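Penicillin-binding protein (Bacillus halodurans, PDB 3TG9) probably acts as a serine enzyme of the beta-lactamase and penicillin-binding protein family, acylated by beta-lactams or by related peptide substrates. Local coordinates at residues E235-L240 / V296-A301; V310-N315 / A325-L330; R128-F133 / G156-G161; A62-Q67 / L162-V167; F150-A155 / G274-Q279. All blocks are in the same frame, centred on the assembly; numbering follows the deposited sequence.

Interaction 1: residues E235-L240 / V296-A301; sequences EDMMKL and VCFHSA
M237, on helix 234-245, reaches across to F298 and S300 of strand 296-303, and its own side chain carries the helix side of the contact. The CB directs the chain at the strand, with CG set beside the carbonyl carbon (chi1 -171°). CG then makes two contacts: M237 CG lies 3.5 Å from S300 OG, and it also sits in the plane of the F298 ring, 3.9 Å from F298 CZ. A bend at chi2 (63°) brings the sulfur round to the same ring edge. M237 SD is 5.3 Å from the F298 ring centroid and 79° off the ring normal, an edge-on Met-aromatic contact. Methionine suits this place because its flexible, polarisable chain can fold against both a ring edge and a small polar group. The serine hydroxyl is buried but satisfied by V310 O and W241 NE1. Around the contact, V311 of strand 308-314 touches M237 and S300, and V289 of strand 284-293 packs on F298, so helix 234-245 lies against the central sheet.

Interaction 2: residues V310-N315 / A325-L330; sequences VVVCAN and AAIEAL
V310 and V312 on strand 308-314 face I327 of helix 320-330 with no backbone hydrogen bond between them, the nearest CA atoms, V310 CA and E328 CA, being 7.5 Å apart. The gap is filled by methyl groups. Alternation along the strand turns V310 and V312 to the helix and V311 away, so one isoleucine can meet both valines. The short branch of I327, its CG2 methyl, serves the first: I327 CG2 approaches V310 CG2 to 3.7 Å and V310 CG1 to 3.9 Å. The longer branch, extended at chi2 (-179°), carries the terminal methyl on to both residues, with I327 CD1 4.0 Å from V310 CG1 and 4.2 Å from V312 CG2. Beta-branched residues fit well here, since valine favours the extended strand and isoleucine offers two arms of unequal length. The neighbouring E328 keeps its carboxylate at the border of this apolar patch, where OE1 is salt-bridged to K286 and hydrogen-bonded to Y303. Strand 308-314 lies between strands 18-24 and 296-303 in the large antiparallel sheet; I327 also rests on A20 and M22 of the former and on L7 and I10 of helix 7-13, so the C-terminal and N-terminal helices pack together on this sheet face.

Interaction 3: residues R128-F133 / G156-G161; sequences RRLKDF and GFILLG
L130 and F133 pack onto I158 and G161 in an apolar loop-on-helix contact, part of the helical region of the beta-lactamase fold. The loop comes from the long connection between helices 93-98 and 155-168, and at residues 130-133 its backbone has helical angles, which turns L130 and F133 to the same side. The central feature is a CH-pi contact: I158 CD1 stands over one face of the F133 ring, 4.0 Å from the ring centroid and 15° off the normal. A chi1 of -68° sets the ring beside the F133 backbone N and offers that face to the isoleucine. The other branch, I158 CG2, lies 3.8 Å from L130 O. G161 has no side chain, so the leucine methyl lies directly on the helix backbone, L130 CD1 being 3.5 Å from G161 CA. Just before L130, R129 is salt-bridged to E165, one helical turn beyond G161. D132 holds the turn itself through a carboxylate oxygen that accepts two backbone N-H groups: R128 N meets D132 OD2 on its anti side at 3.1 Å, while R129 N meets D132 OD2 from above the carboxylate plane at 2.8 Å.

Interaction 4: residues A62-Q67 / L162-V167; sequences AIAICQ and LVVESV
No flat group of either segment takes part where A64 and I65 of helix 58-70 meet V163 and V164 of helix 155-168; the faces in contact are entirely aliphatic. The side chain of Y175, from helix 172-182, also touches A64 and V164. This is helix-helix packing inside the helical region of the beta-lactamase fold. The two short segments run in broadly the same direction, their axes inclined by 37° and 10.0 Å apart at closest approach. Residue size follows the spacing: A64 is small and points toward the other helix, with A64 CB 4.2 Å from V164 CG2. I65 starts off to the flank and reaches in with its long branch, which chi1 (-78°) places beside the backbone N and chi2 (-69°) folds toward the valines. I65 CG1 lies 3.8 Å from V164 CG2, and the terminal methyl touches both valines. I93 of helix 93-98 touches both I65 and V163, adding another apolar group on that flank. The packing is uneven at the isoleucine tip: I65 CD1 stands 4.1 Å from V163 CG1, but only 3.4 Å from V164 CG2, tighter than usual van der Waals contact.

Interaction 5: residues F150-A155 / G274-Q279; sequences FHYNNA and GVWIKQ
F150 and Y152 meet W276 through aromatic carbons, and a water adds a polar link. In the first group, the far end of the indole's six-membered ring does the touching: F150 CZ is 3.8 Å from W276 CH2, with the two ring planes at 60° and their centroids 5.9 Å apart. Y152 comes to the neighbouring carbon, Y152 CD1 lying 4.1 Å from W276 CZ2. A chi1 of -70° sets the indole beside its backbone N and carries its six-membered ring across to the loop. The broad tryptophan can thus touch two rings from a strand backbone that stays far from them.

The polar link runs through one water, which is 2.9 Å from Y152 OH and accepts from W276 NE1 at 3.2 Å in the plane of the indole. Y152 OH also bonds to K58 NZ and S55 OG, and N154 OD1 to K58 NZ. This network is consistent with the SxxK and YxN motifs of serine penicillin-recognising enzymes, with W276 at the edge of the probable active site. N153, the middle residue of that second motif, uses its side chain OD1 to cap G156 N.

The loop leads directly into helix 155-168, while W276 begins strand 276-279, backbone-bonded to H288 of strand 284-293; C265 of strand 263-266 touches both F150 and W276.

How the interactions relate
Interactions 1 and 2 each set a helix against the large antiparallel sheet, where strands 296-303 and 308-314 are neighbours; their centres are 9 Å apart. Interactions 3 and 4 share helix 155-168 in the helical region, 11 Å apart between centres and about 30 Å from interaction 2, on the other side of the chain's centre. Interaction 5 spans the two regions: its loop leads into helix 155-168 and its strand belongs to the sheet, while G274 touches F157 and A62. Along the chain, interaction 3 is nested within interaction 4, interaction 5 alternates with both, and interaction 2 comes last. The probable active site thus lies where helical region and sheet meet.

Interaction 1: residues E235-L240 / V296-A301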
# COMPACT_ATOMS: atom_id res chain seq x y z
N GLU B 235 -6.49 -18.14 -16.90
CA GLU B 235 -6.05 -18.89 -18.07
C GLU B 235 -4.55 -19.18 -18.07
O GLU B 235 -4.13 -20.22 -18.56
CB GLU B 235 -6.47 -18.20 -19.37
CG GLU B 235 -6.18 -19.04 -20.59
CD GLU B 235 -6.82 -18.50 -21.86
OE1 GLU B 235 -7.31 -17.35 -21.84
OE2 GLU B 235 -6.83 -19.24 -22.88
N ASP B 236 -3.74 -18.28 -17.53
CA ASP B 236 -2.34 -18.62 -17.28
C ASP B 236 -2.22 -19.79 -16.27
O ASP B 236 -1.27 -20.57 -16.33
CB ASP B 236 -1.54 -17.40 -16.79
CG ASP B 236 -0.89 -16.62 -17.93
OD1 ASP B 236 -1.23 -16.87 -19.11
OD2 ASP B 236 -0.01 -15.78 -17.65
N MET B 237 -3.15 -19.91 -15.33
CA MET B 237 -3.10 -21.05 -14.42
C MET B 237 -3.51 -22.30 -15.18
O MET B 237 -2.92 -23.37 -15.00
CB MET B 237 -3.99 -20.87 -13.18
CG MET B 237 -3.77 -21.97 -12.13
SD MET B 237 -2.08 -21.92 -11.47
CE MET B 237 -1.89 -23.59 -10.81
N MET B 238 -4.51 -22.17 -16.04
CA MET B 238 -4.87 -23.26 -16.93
C MET B 238 -3.66 -23.69 -17.75
O MET B 238 -3.35 -24.87 -17.84
CB MET B 238 -6.00 -22.83 -17.86
CG MET B 238 -6.46 -23.92 -18.82
SD MET B 238 -7.28 -23.24 -20.25
CE MET B 238 -5.87 -22.87 -21.29
N LYS B 239 -2.97 -22.74 -18.35
CA LYS B 239 -1.79 -23.06 -19.14
C LYS B 239 -0.71 -23.73 -18.30
O LYS B 239 0.10 -24.49 -18.83
CB LYS B 239 -1.19 -21.80 -19.79
CG LYS B 239 -2.06 -21.17 -20.87
CD LYS B 239 -1.32 -20.01 -21.53
CE LYS B 239 -2.27 -19.12 -22.33
NZ LYS B 239 -3.29 -19.92 -23.08
N LEU B 240 -0.66 -23.43 -17.01
CA LEU B 240 0.37 -24.01 -16.16
C LEU B 240 0.14 -25.51 -15.94
O LEU B 240 1.07 -26.31 -15.99
CB LEU B 240 0.50 -23.27 -14.82
CG LEU B 240 1.53 -24.02 -13.96
CD1 LEU B 240 2.57 -23.14 -13.35
CD2 LEU B 240 0.84 -24.92 -12.92
N VAL B 296 -7.39 -12.52 -0.23
CA VAL B 296 -7.05 -13.46 -1.29
C VAL B 296 -7.54 -14.88 -1.00
O VAL B 296 -7.36 -15.39 0.11
CB VAL B 296 -5.53 -13.59 -1.43
CG1 VAL B 296 -5.17 -14.72 -2.36
CG2 VAL B 296 -4.92 -12.27 -1.90
N CYS B 297 -8.14 -15.52 -2.00
CA CYS B 297 -8.33 -16.98 -1.96
C CYS B 297 -8.24 -17.58 -3.37
O CYS B 297 -8.43 -16.88 -4.37
CB CYS B 297 -9.62 -17.38 -1.23
SG CYS B 297 -11.15 -16.85 -2.02
N PHE B 298 -7.94 -18.87 -3.44
CA PHE B 298 -7.53 -19.49 -4.68
C PHE B 298 -7.68 -21.00 -4.57
O PHE B 298 -7.24 -21.59 -3.59
CB PHE B 298 -6.08 -19.13 -4.97
CG PHE B 298 -5.49 -19.80 -6.19
CD1 PHE B 298 -5.88 -19.42 -7.47
CD2 PHE B 298 -4.54 -20.80 -6.05
CE1 PHE B 298 -5.33 -20.01 -8.59
CE2 PHE B 298 -3.98 -21.39 -7.16
CZ PHE B 298 -4.38 -21.00 -8.44
N HIS B 299 -8.30 -21.62 -5.57
CA HIS B 299 -8.35 -23.07 -5.67
C HIS B 299 -8.17 -23.43 -7.12
O HIS B 299 -8.81 -22.84 -7.98
CB HIS B 299 -9.68 -23.64 -5.18
CG HIS B 299 -9.72 -23.89 -3.71
ND1 HIS B 299 -10.30 -23.01 -2.82
CD2 HIS B 299 -9.26 -24.92 -2.96
CE1 HIS B 299 -10.18 -23.48 -1.59
NE2 HIS B 299 -9.55 -24.64 -1.65
N SER B 300 -7.31 -24.40 -7.38
CA SER B 300 -7.12 -24.85 -8.75
C SER B 300 -6.77 -26.34 -8.76
O SER B 300 -6.12 -26.83 -7.84
CB SER B 300 -6.03 -24.03 -9.43
OG SER B 300 -6.12 -24.15 -10.84
N ALA B 301 -7.20 -27.03 -9.81
CA ALA B 301 -7.07 -28.48 -9.85
C ALA B 301 -7.01 -29.04 -11.26
O ALA B 301 -7.54 -28.44 -12.21
CB ALA B 301 -8.21 -29.13 -9.08

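Interaction 2: residues V310-N315 / A325-L330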
# COMPACT_ATOMS: atom_id res chain seq x y z
N VAL B 310 -9.77 -26.81 -13.45
CA VAL B 310 -10.56 -25.75 -12.82
C VAL B 310 -9.61 -24.72 -12.18
O VAL B 310 -8.56 -25.07 -11.65
CB VAL B 310 -11.56 -26.29 -11.78
CG1 VAL B 310 -12.35 -25.15 -11.14
CG2 VAL B 310 -12.51 -27.28 -12.43
N VAL B 311 -9.96 -23.45 -12.30
CA VAL B 311 -9.17 -22.39 -11.69
C VAL B 311 -10.15 -21.43 -11.07
O VAL B 311 -11.03 -20.92 -11.76
CB VAL B 311 -8.31 -21.64 -12.72
CG1 VAL B 311 -7.48 -20.58 -12.03
CG2 VAL B 311 -7.42 -22.60 -13.49
N VAL B 312 -10.03 -21.20 -9.77
CA VAL B 312 -10.83 -20.16 -9.13
C VAL B 312 -9.92 -19.13 -8.47
O VAL B 312 -9.25 -19.42 -7.48
CB VAL B 312 -11.82 -20.75 -8.11
CG1 VAL B 312 -12.73 -19.67 -7.56
CG2 VAL B 312 -12.66 -21.85 -8.76
N CYS B 313 -9.88 -17.92 -9.04
CA CYS B 313 -9.14 -16.81 -8.46
C CYS B 313 -10.12 -15.82 -7.84
O CYS B 313 -11.15 -15.52 -8.42
CB CYS B 313 -8.30 -16.11 -9.53
SG CYS B 313 -6.97 -17.09 -10.24
N ALA B 314 -9.81 -15.33 -6.65
CA ALA B 314 -10.66 -14.32 -6.02
C ALA B 314 -9.86 -13.26 -5.28
O ALA B 314 -8.87 -13.59 -4.61
CB ALA B 314 -11.66 -14.97 -5.09
N ASN B 315 -10.28 -12.00 -5.40
CA ASN B 315 -9.68 -10.90 -4.64
C ASN B 315 -10.49 -10.57 -3.39
O ASN B 315 -10.67 -9.41 -3.05
CB ASN B 315 -9.39 -9.66 -5.51
CG ASN B 315 -10.66 -8.92 -5.96
OD1 ASN B 315 -11.66 -9.54 -6.33
ND2 ASN B 315 -10.60 -7.58 -5.96
N ALA B 325 -16.14 -26.41 -5.62
CA ALA B 325 -16.99 -27.58 -5.45
C ALA B 325 -18.16 -27.56 -6.44
O ALA B 325 -18.47 -28.57 -7.07
CB ALA B 325 -17.50 -27.66 -4.02
N ALA B 326 -18.79 -26.39 -6.59
CA ALA B 326 -19.90 -26.23 -7.52
C ALA B 326 -19.50 -26.59 -8.94
O ALA B 326 -20.31 -27.13 -9.70
CB ALA B 326 -20.44 -24.81 -7.48
N ILE B 327 -18.25 -26.30 -9.29
CA ILE B 327 -17.77 -26.51 -10.64
C ILE B 327 -17.35 -27.96 -10.89
O ILE B 327 -17.63 -28.51 -11.95
CB ILE B 327 -16.56 -25.61 -10.97
CG1 ILE B 327 -16.95 -24.12 -10.96
CG2 ILE B 327 -15.97 -25.99 -12.32
CD1 ILE B 327 -15.79 -23.17 -11.29
N GLU B 328 -16.66 -28.56 -9.93
CA GLU B 328 -16.18 -29.92 -10.13
C GLU B 328 -17.36 -30.89 -10.14
O GLU B 328 -17.27 -31.99 -10.70
CB GLU B 328 -15.10 -30.31 -9.12
CG GLU B 328 -15.52 -30.24 -7.67
CD GLU B 328 -14.40 -30.68 -6.74
OE1 GLU B 328 -13.22 -30.57 -7.12
OE2 GLU B 328 -14.70 -31.15 -5.62
N ALA B 329 -18.47 -30.46 -9.54
CA ALA B 329 -19.74 -31.17 -9.64
C ALA B 329 -20.18 -31.27 -11.09
O ALA B 329 -20.52 -32.36 -11.57
CB ALA B 329 -20.80 -30.44 -8.82
N LEU B 330 -20.18 -30.13 -11.78
CA LEU B 330 -20.49 -30.08 -13.21
C LEU B 330 -19.82 -31.21 -13.99
O LEU B 330 -20.40 -31.78 -14.91
CB LEU B 330 -20.08 -28.73 -13.80
CG LEU B 330 -21.12 -27.60 -13.86
CD1 LEU B 330 -21.98 -27.54 -12.60
CD2 LEU B 330 -20.42 -26.28 -14.12

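Interaction 3: residues R128-F133 / G156-G161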
# COMPACT_ATOMS: atom_id res chain seq x y z
N ARG B 128 11.60 -8.10 0.72
CA ARG B 128 11.71 -8.02 -0.73
C ARG B 128 12.53 -9.15 -1.33
O ARG B 128 12.37 -9.48 -2.51
CB ARG B 128 12.28 -6.65 -1.10
CG ARG B 128 11.64 -5.55 -0.28
CD ARG B 128 11.56 -4.26 -1.05
NE ARG B 128 10.56 -4.31 -2.11
CZ ARG B 128 9.59 -3.42 -2.30
NH1 ARG B 128 8.76 -3.57 -3.32
NH2 ARG B 128 9.44 -2.37 -1.49
N ARG B 129 13.39 -9.76 -0.52
CA ARG B 129 14.16 -10.91 -0.95
C ARG B 129 13.84 -12.05 -0.01
O ARG B 129 13.44 -11.82 1.14
CB ARG B 129 15.66 -10.62 -0.90
CG ARG B 129 16.10 -9.41 -1.69
CD ARG B 129 15.88 -9.59 -3.18
NE ARG B 129 16.13 -10.97 -3.61
CZ ARG B 129 17.34 -11.46 -3.88
NH1 ARG B 129 18.42 -10.70 -3.75
NH2 ARG B 129 17.46 -12.72 -4.27
N LEU B 130 14.01 -13.27 -0.48
CA LEU B 130 13.69 -14.44 0.32
C LEU B 130 14.52 -14.47 1.60
O LEU B 130 14.04 -14.90 2.65
CB LEU B 130 13.89 -15.72 -0.49
CG LEU B 130 13.00 -15.87 -1.73
CD1 LEU B 130 13.11 -17.27 -2.27
CD2 LEU B 130 11.57 -15.53 -1.42
N LYS B 131 15.76 -14.01 1.52
CA LYS B 131 16.61 -14.00 2.71
C LYS B 131 16.05 -13.14 3.82
O LYS B 131 16.38 -13.34 4.99
CB LYS B 131 18.05 -13.60 2.37
CG LYS B 131 18.24 -12.92 1.01
CD LYS B 131 18.18 -11.41 1.13
CE LYS B 131 19.13 -10.91 2.20
NZ LYS B 131 20.51 -11.42 1.97
N ASP B 132 15.18 -12.20 3.47
CA ASP B 132 14.61 -11.30 4.47
C ASP B 132 13.71 -12.06 5.44
O ASP B 132 13.41 -11.58 6.53
CB ASP B 132 13.85 -10.15 3.81
CG ASP B 132 14.76 -9.24 3.00
OD1 ASP B 132 15.91 -9.01 3.43
OD2 ASP B 132 14.33 -8.76 1.93
N PHE B 133 13.28 -13.26 5.05
CA PHE B 133 12.44 -14.07 5.92
C PHE B 133 13.26 -14.86 6.94
O PHE B 133 12.74 -15.25 7.98
CB PHE B 133 11.58 -15.03 5.10
CG PHE B 133 10.52 -14.35 4.26
CD1 PHE B 133 9.18 -14.40 4.64
CD2 PHE B 133 10.86 -13.66 3.11
CE1 PHE B 133 8.20 -13.78 3.88
CE2 PHE B 133 9.88 -13.04 2.35
CZ PHE B 133 8.55 -13.09 2.74
N GLY B 156 9.56 -23.59 5.28
CA GLY B 156 10.14 -24.68 4.52
C GLY B 156 10.19 -24.39 3.03
O GLY B 156 11.09 -24.85 2.32
N PHE B 157 9.21 -23.64 2.53
CA PHE B 157 9.22 -23.29 1.11
C PHE B 157 10.02 -22.03 0.83
O PHE B 157 10.46 -21.81 -0.30
CB PHE B 157 7.81 -23.26 0.52
CG PHE B 157 7.39 -24.58 -0.06
CD1 PHE B 157 7.19 -25.68 0.76
CD2 PHE B 157 7.25 -24.74 -1.43
CE1 PHE B 157 6.83 -26.91 0.23
CE2 PHE B 157 6.89 -25.97 -1.97
CZ PHE B 157 6.68 -27.06 -1.14
N ILE B 158 10.23 -21.20 1.85
CA ILE B 158 11.22 -20.13 1.76
C ILE B 158 12.60 -20.75 1.57
O ILE B 158 13.35 -20.36 0.68
CB ILE B 158 11.26 -19.25 3.03
CG1 ILE B 158 9.96 -18.46 3.17
CG2 ILE B 158 12.45 -18.31 2.96
CD1 ILE B 158 9.75 -17.44 2.07
N LEU B 159 12.93 -21.73 2.42
CA LEU B 159 14.22 -22.42 2.34
C LEU B 159 14.45 -23.02 0.95
O LEU B 159 15.55 -22.93 0.41
CB LEU B 159 14.34 -23.48 3.43
CG LEU B 159 14.36 -22.94 4.87
CD1 LEU B 159 14.26 -24.06 5.90
CD2 LEU B 159 15.60 -22.09 5.11
N LEU B 160 13.42 -23.64 0.38
CA LEU B 160 13.52 -24.15 -0.98
C LEU B 160 13.82 -23.02 -1.98
O LEU B 160 14.61 -23.18 -2.90
CB LEU B 160 12.25 -24.92 -1.36
CG LEU B 160 12.04 -26.33 -0.79
CD1 LEU B 160 10.66 -26.86 -1.16
CD2 LEU B 160 13.11 -27.31 -1.26
N GLY B 161 13.18 -21.87 -1.79
CA GLY B 161 13.43 -20.73 -2.65
C GLY B 161 14.88 -20.29 -2.59
O GLY B 161 15.50 -19.96 -3.61

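Interaction 4: residues A62-Q67 / L162-V167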
# COMPACT_ATOMS: atom_id res chain seq x y z
N ALA B 62 8.07 -26.00 -6.29
CA ALA B 62 8.37 -27.43 -6.42
C ALA B 62 8.80 -27.75 -7.84
O ALA B 62 9.76 -28.50 -8.05
CB ALA B 62 7.18 -28.26 -6.03
N ILE B 63 8.10 -27.18 -8.82
CA ILE B 63 8.45 -27.38 -10.22
C ILE B 63 9.89 -26.93 -10.46
O ILE B 63 10.69 -27.62 -11.10
CB ILE B 63 7.50 -26.61 -11.15
CG1 ILE B 63 6.07 -27.12 -11.01
CG2 ILE B 63 7.97 -26.70 -12.61
CD1 ILE B 63 5.08 -26.42 -11.94
N ALA B 64 10.23 -25.75 -9.94
CA ALA B 64 11.56 -25.19 -10.13
C ALA B 64 12.63 -26.09 -9.52
O ALA B 64 13.67 -26.34 -10.12
CB ALA B 64 11.65 -23.79 -9.53
N ILE B 65 12.35 -26.58 -8.31
CA ILE B 65 13.30 -27.44 -7.60
C ILE B 65 13.51 -28.75 -8.33
O ILE B 65 14.62 -29.29 -8.39
CB ILE B 65 12.82 -27.73 -6.17
CG1 ILE B 65 13.10 -26.54 -5.26
CG2 ILE B 65 13.51 -28.98 -5.63
CD1 ILE B 65 14.58 -26.31 -5.00
N CYS B 66 12.43 -29.27 -8.91
CA CYS B 66 12.51 -30.50 -9.70
C CYS B 66 13.33 -30.28 -10.97
O CYS B 66 14.07 -31.17 -11.38
CB CYS B 66 11.11 -31.02 -10.03
SG CYS B 66 10.23 -31.61 -8.59
N GLN B 67 13.21 -29.10 -11.58
CA GLN B 67 13.96 -28.81 -12.79
C GLN B 67 15.46 -28.82 -12.53
O GLN B 67 16.25 -29.23 -13.39
CB GLN B 67 13.58 -27.45 -13.38
CG GLN B 67 12.18 -27.38 -13.94
CD GLN B 67 11.87 -25.99 -14.44
OE1 GLN B 67 12.43 -25.01 -13.95
NE2 GLN B 67 10.99 -25.89 -15.43
N LEU B 162 15.44 -20.28 -1.39
CA LEU B 162 16.84 -19.95 -1.19
C LEU B 162 17.76 -20.97 -1.86
O LEU B 162 18.85 -20.63 -2.32
CB LEU B 162 17.14 -19.82 0.31
CG LEU B 162 16.51 -18.55 0.89
CD1 LEU B 162 16.65 -18.48 2.40
CD2 LEU B 162 17.13 -17.33 0.23
N VAL B 163 17.32 -22.22 -1.92
CA VAL B 163 18.10 -23.23 -2.63
C VAL B 163 18.08 -22.96 -4.12
O VAL B 163 19.11 -23.03 -4.79
CB VAL B 163 17.59 -24.65 -2.32
CG1 VAL B 163 18.25 -25.66 -3.25
CG2 VAL B 163 17.86 -25.00 -0.86
N VAL B 164 16.90 -22.64 -4.66
CA VAL B 164 16.79 -22.34 -6.07
C VAL B 164 17.72 -21.20 -6.46
O VAL B 164 18.35 -21.23 -7.51
CB VAL B 164 15.34 -21.98 -6.47
CG1 VAL B 164 15.31 -21.35 -7.86
CG2 VAL B 164 14.45 -23.21 -6.41
N GLU B 165 17.80 -20.19 -5.59
CA GLU B 165 18.63 -19.02 -5.85
C GLU B 165 20.10 -19.40 -5.78
O GLU B 165 20.90 -19.02 -6.64
CB GLU B 165 18.34 -17.92 -4.83
CG GLU B 165 16.98 -17.25 -5.01
CD GLU B 165 16.76 -16.07 -4.08
OE1 GLU B 165 17.45 -15.97 -3.04
OE2 GLU B 165 15.87 -15.25 -4.38
N SER B 166 20.44 -20.16 -4.74
CA SER B 166 21.82 -20.54 -4.47
C SER B 166 22.37 -21.45 -5.57
O SER B 166 23.55 -21.38 -5.92
CB SER B 166 21.92 -21.23 -3.11
OG SER B 166 23.26 -21.40 -2.71
N VAL B 167 21.50 -22.31 -6.10
CA VAL B 167 21.88 -23.23 -7.16
C VAL B 167 21.89 -22.57 -8.53
O VAL B 167 22.73 -22.88 -9.37
CB VAL B 167 20.92 -24.45 -7.22
CG1 VAL B 167 21.15 -25.27 -8.48
CG2 VAL B 167 21.05 -25.31 -5.96

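Interaction 5: residues F150-A155 / G274-Q279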
# COMPACT_ATOMS: atom_id res chain seq x y z
N PHE B 150 4.07 -35.22 9.04
CA PHE B 150 3.62 -34.17 8.13
C PHE B 150 3.15 -32.93 8.89
O PHE B 150 2.30 -33.01 9.78
CB PHE B 150 2.50 -34.67 7.21
CG PHE B 150 2.00 -33.62 6.24
CD1 PHE B 150 2.55 -33.51 4.97
CD2 PHE B 150 0.99 -32.74 6.61
CE1 PHE B 150 2.10 -32.53 4.09
CE2 PHE B 150 0.54 -31.77 5.74
CZ PHE B 150 1.09 -31.66 4.47
N HIS B 151 3.71 -31.78 8.54
CA HIS B 151 3.29 -30.52 9.14
C HIS B 151 3.46 -29.36 8.17
O HIS B 151 4.58 -28.94 7.87
CB HIS B 151 4.10 -30.26 10.41
CG HIS B 151 3.51 -29.18 11.28
ND1 HIS B 151 3.79 -27.85 11.10
CD2 HIS B 151 2.65 -29.25 12.32
CE1 HIS B 151 3.14 -27.14 12.00
NE2 HIS B 151 2.43 -27.97 12.75
N TYR B 152 2.34 -28.84 7.67
CA TYR B 152 2.39 -27.76 6.68
C TYR B 152 3.24 -26.59 7.17
O TYR B 152 3.00 -26.03 8.24
CB TYR B 152 0.98 -27.27 6.32
CG TYR B 152 0.95 -26.42 5.07
CD1 TYR B 152 0.90 -27.01 3.82
CD2 TYR B 152 0.99 -25.03 5.15
CE1 TYR B 152 0.88 -26.24 2.66
CE2 TYR B 152 0.98 -24.24 3.99
CZ TYR B 152 0.92 -24.86 2.75
OH TYR B 152 0.89 -24.10 1.60
N ASN B 153 4.24 -26.23 6.37
CA ASN B 153 5.28 -25.31 6.79
C ASN B 153 5.66 -24.32 5.69
O ASN B 153 6.13 -24.71 4.62
CB ASN B 153 6.50 -26.11 7.23
CG ASN B 153 7.55 -25.27 7.91
OD1 ASN B 153 8.05 -24.31 7.34
ND2 ASN B 153 7.90 -25.64 9.14
N ASN B 154 5.48 -23.03 5.97
CA ASN B 154 5.76 -21.98 4.99
C ASN B 154 7.25 -21.66 4.88
O ASN B 154 7.79 -21.52 3.77
CB ASN B 154 4.96 -20.74 5.33
CG ASN B 154 3.47 -20.95 5.13
OD1 ASN B 154 3.01 -21.16 4.01
ND2 ASN B 154 2.72 -20.89 6.22
N ALA B 155 7.91 -21.55 6.03
CA ALA B 155 9.35 -21.30 6.05
C ALA B 155 10.07 -22.37 5.24
O ALA B 155 11.07 -22.10 4.58
CB ALA B 155 9.86 -21.26 7.49
N GLY B 274 4.97 -30.24 -3.41
CA GLY B 274 4.39 -28.92 -3.56
C GLY B 274 3.00 -28.91 -4.17
O GLY B 274 2.55 -27.88 -4.69
N VAL B 275 2.32 -30.04 -4.09
CA VAL B 275 0.97 -30.15 -4.65
C VAL B 275 0.14 -31.07 -3.74
O VAL B 275 0.69 -31.96 -3.09
CB VAL B 275 1.04 -30.67 -6.11
CG1 VAL B 275 1.59 -32.09 -6.14
CG2 VAL B 275 -0.33 -30.60 -6.78
N TRP B 276 -1.17 -30.84 -3.67
CA TRP B 276 -2.08 -31.73 -2.94
C TRP B 276 -2.64 -32.81 -3.86
O TRP B 276 -2.84 -32.58 -5.06
CB TRP B 276 -3.25 -30.95 -2.35
CG TRP B 276 -2.89 -30.03 -1.21
CD1 TRP B 276 -2.68 -28.68 -1.27
CD2 TRP B 276 -2.69 -30.40 0.16
NE1 TRP B 276 -2.37 -28.19 -0.03
CE2 TRP B 276 -2.37 -29.23 0.87
CE3 TRP B 276 -2.75 -31.61 0.85
CZ2 TRP B 276 -2.11 -29.23 2.24
CZ3 TRP B 276 -2.49 -31.62 2.21
CH2 TRP B 276 -2.18 -30.44 2.89
N ILE B 277 -2.89 -33.99 -3.30
CA ILE B 277 -3.44 -35.10 -4.07
C ILE B 277 -4.69 -35.68 -3.42
O ILE B 277 -4.71 -35.97 -2.23
CB ILE B 277 -2.40 -36.22 -4.25
CG1 ILE B 277 -1.16 -35.67 -4.94
CG2 ILE B 277 -3.00 -37.39 -5.05
CD1 ILE B 277 0.00 -36.62 -4.94
N LYS B 278 -5.74 -35.83 -4.22
CA LYS B 278 -6.96 -36.44 -3.73
C LYS B 278 -7.03 -37.85 -4.27
O LYS B 278 -7.09 -38.05 -5.48
CB LYS B 278 -8.18 -35.64 -4.17
CG LYS B 278 -9.47 -36.05 -3.48
CD LYS B 278 -9.51 -35.52 -2.04
CE LYS B 278 -9.32 -34.01 -2.03
NZ LYS B 278 -9.80 -33.42 -0.76
N GLN B 279 -7.00 -38.82 -3.37
CA GLN B 279 -7.01 -40.23 -3.76
C GLN B 279 -8.03 -41.00 -2.94
O GLN B 279 -7.92 -41.11 -1.71
CB GLN B 279 -5.62 -40.84 -3.56
CG GLN B 279 -5.48 -42.24 -4.09
CD GLN B 279 -4.18 -42.88 -3.67
OE1 GLN B 279 -3.19 -42.83 -4.38
NE2 GLN B 279 -4.17 -43.47 -2.48
O HOH W 1 -1.40 -25.10 0.12